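Local coordinates for protein VP5 (Halorubrum pleomorphic virus 2, PDB 6QGI) that probably drives fusion of the viral envelope with the membrane of its haloarchaeal host, as the envelope protein of a pleomorphic virus, at residues Q43-A48 and P211-D216. Numbering follows the deposited sequence.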
loop_
_atom_site.group_PDB
_atom_site.type_symbol
_atom_site.label_atom_id
_atom_site.label_comp_id
_atom_site.label_asym_id
_atom_site.label_seq_id
_atom_site.Cartn_x
_atom_site.Cartn_y
_atom_site.Cartn_z
ATOM N N GLN A 43 1.241 -23.531 -2.064
ATOM C CA GLN A 43 2.145 -22.652 -1.327
ATOM C C GLN A 43 2.893 -21.693 -2.246
ATOM O O GLN A 43 3.173 -20.579 -1.811
ATOM C CB GLN A 43 3.117 -23.455 -0.466
ATOM C CG GLN A 43 2.462 -23.973 0.806
ATOM C CD GLN A 43 3.428 -24.500 1.832
ATOM O OE1 GLN A 43 4.581 -24.069 1.944
ATOM N NE2 GLN A 43 2.962 -25.435 2.625
ATOM N N VAL A 44 3.203 -22.099 -3.501
ATOM C CA VAL A 44 3.841 -21.225 -4.504
ATOM C C VAL A 44 2.829 -20.113 -4.860
ATOM O O VAL A 44 3.202 -18.941 -4.940
ATOM C CB VAL A 44 4.333 -22.012 -5.762
ATOM C CG1 VAL A 44 4.610 -21.084 -6.947
ATOM C CG2 VAL A 44 5.565 -22.852 -5.443
ATOM N N TYR A 45 1.545 -20.493 -5.023
ATOM C CA TYR A 45 0.447 -19.583 -5.336
ATOM C C TYR A 45 0.233 -18.612 -4.187
ATOM O O TYR A 45 0.066 -17.419 -4.433
ATOM C CB TYR A 45 -0.844 -20.371 -5.652
ATOM C CG TYR A 45 -2.028 -19.504 -6.039
ATOM C CD1 TYR A 45 -2.164 -19.013 -7.338
ATOM C CD2 TYR A 45 -3.011 -19.171 -5.111
ATOM C CE1 TYR A 45 -3.249 -18.218 -7.699
ATOM C CE2 TYR A 45 -4.102 -18.381 -5.462
ATOM C CZ TYR A 45 -4.216 -17.906 -6.757
ATOM O OH TYR A 45 -5.282 -17.120 -7.105
ATOM N N GLN A 46 0.265 -19.118 -2.940
ATOM C CA GLN A 46 0.095 -18.329 -1.720
ATOM C C GLN A 46 1.281 -17.373 -1.519
ATOM O O GLN A 46 1.058 -16.213 -1.166
ATOM C CB GLN A 46 -0.100 -19.245 -0.505
ATOM C CG GLN A 46 -1.550 -19.713 -0.371
ATOM C CD GLN A 46 -1.744 -21.072 0.269
ATOM O OE1 GLN A 46 -0.793 -21.792 0.619
ATOM N NE2 GLN A 46 -3.003 -21.458 0.430
ATOM N N THR A 47 2.520 -17.839 -1.792
ATOM C CA THR A 47 3.742 -17.033 -1.689
ATOM C C THR A 47 3.694 -15.865 -2.703
ATOM O O THR A 47 4.064 -14.738 -2.354
ATOM C CB THR A 47 4.990 -17.920 -1.872
ATOM O OG1 THR A 47 5.039 -18.884 -0.812
ATOM C CG2 THR A 47 6.279 -17.128 -1.871
ATOM N N ALA A 48 3.218 -16.132 -3.937
ATOM C CA ALA A 48 3.110 -15.116 -4.986
ATOM C C ALA A 48 1.960 -14.141 -4.720
ATOM O O ALA A 48 2.077 -12.974 -5.078
ATOM C CB ALA A 48 2.928 -15.776 -6.338
ATOM N N PRO A 211 5.710 -13.020 -14.148
ATOM C CA PRO A 211 5.294 -14.434 -14.095
ATOM C C PRO A 211 3.834 -14.606 -13.688
ATOM O O PRO A 211 3.320 -13.860 -12.855
ATOM C CB PRO A 211 6.220 -15.056 -13.046
ATOM C CG PRO A 211 7.339 -14.102 -12.872
ATOM C CD PRO A 211 6.845 -12.749 -13.240
ATOM N N THR A 212 3.166 -15.577 -14.304
ATOM C CA THR A 212 1.775 -15.890 -14.005
ATOM C C THR A 212 1.772 -17.178 -13.191
ATOM O O THR A 212 2.132 -18.238 -13.703
ATOM C CB THR A 212 0.952 -15.944 -15.296
ATOM O OG1 THR A 212 0.926 -14.642 -15.869
ATOM C CG2 THR A 212 -0.466 -16.424 -15.076
ATOM N N VAL A 213 1.424 -17.065 -11.905
ATOM C CA VAL A 213 1.362 -18.219 -11.006
ATOM C C VAL A 213 -0.062 -18.754 -11.023
ATOM O O VAL A 213 -1.006 -18.005 -10.793
ATOM C CB VAL A 213 1.855 -17.904 -9.573
ATOM C CG1 VAL A 213 1.764 -19.135 -8.682
ATOM C CG2 VAL A 213 3.283 -17.384 -9.596
ATOM N N GLN A 214 -0.208 -20.043 -11.310
ATOM C CA GLN A 214 -1.509 -20.691 -11.371
ATOM C C GLN A 214 -1.614 -21.853 -10.381
ATOM O O GLN A 214 -0.629 -22.546 -10.132
ATOM C CB GLN A 214 -1.804 -21.171 -12.807
ATOM C CG GLN A 214 -0.789 -22.166 -13.391
ATOM C CD GLN A 214 -1.144 -22.613 -14.785
ATOM O OE1 GLN A 214 -1.773 -21.885 -15.565
ATOM N NE2 GLN A 214 -0.723 -23.821 -15.139
ATOM N N TYR A 215 -2.822 -22.046 -9.822
ATOM C CA TYR A 215 -3.196 -23.138 -8.919
ATOM C C TYR A 215 -4.722 -23.276 -8.849
ATOM O O TYR A 215 -5.429 -22.299 -8.582
ATOM C CB TYR A 215 -2.599 -22.976 -7.502
ATOM C CG TYR A 215 -3.140 -23.959 -6.479
ATOM C CD1 TYR A 215 -2.746 -25.295 -6.489
ATOM C CD2 TYR A 215 -4.046 -23.556 -5.503
ATOM C CE1 TYR A 215 -3.261 -26.209 -5.570
ATOM C CE2 TYR A 215 -4.562 -24.459 -4.573
ATOM C CZ TYR A 215 -4.168 -25.785 -4.611
ATOM O OH TYR A 215 -4.679 -26.677 -3.699
ATOM N N ASP A 216 -5.209 -24.505 -9.075
ATOM C CA ASP A 216 -6.609 -24.946 -8.981
ATOM C C ASP A 216 -7.597 -24.056 -9.780
ATOM O O ASP A 216 -8.696 -23.752 -9.302
ATOM C CB ASP A 216 -7.016 -25.029 -7.487
ATOM C CG ASP A 216 -8.227 -25.888 -7.177
ATOM O OD1 ASP A 216 -8.431 -26.910 -7.876
ATOM O OD2 ASP A 216 -8.968 -25.543 -6.233
#
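Val213 pushes its two methyl groups against the helix at 43-48, and they part to reach different residues. The torsion that sets CG1 anti to the backbone N (chi1 180°) turns this methyl to the Val44 and Tyr45 side and leaves CG2 for Ala48. CG1 lies 3.6 Å from Tyr45 CA, meeting the helix backbone itself, and 3.9 Å from Val44 CG1. CG2 diverges to Ala48 CB, 3.7 Å away, one turn further along. Val44, Tyr45 and Ala48 thus form a shallow apolar seat for a single valine. This inner side, with Val44, Val213 and Ala48 all buried, continues into the protein, where Val44 also packs on Ile127 and Val131 of helix 91-133 and Val213 touches Phe143.

On the partly exposed side two tyrosines meet closely only through their CB atoms, 3.6 Å from Tyr45 CB to Tyr215 CB, and the two side chains cross at about a right angle without stacking. With CG anti to its own N (chi1 -178°), the Tyr45 ring is carried alongside the strand backbone; Val213 O lies at the ring edge, close to its plane, 3.8 Å from Tyr45 CD1. That carbonyl has a polar partner elsewhere, the hydroxyl of Ser219. Beyond the CB contact the Tyr215 ring leads away from residues 43-48, back along helix 37-60 to Lys41 and Gln42, and its OH is hydrogen-bonded to Asp38.

The strand 212-215 runs at 136° to the helix, with axes 7.8 Å apart. It pairs antiparallel with strand 218-221 and is also backbone-bonded to Leu144 and Val142. The arrangement is that of a beta-hairpin packed on helix 37-60, within the helix-rich N-terminal region of the envelope protein.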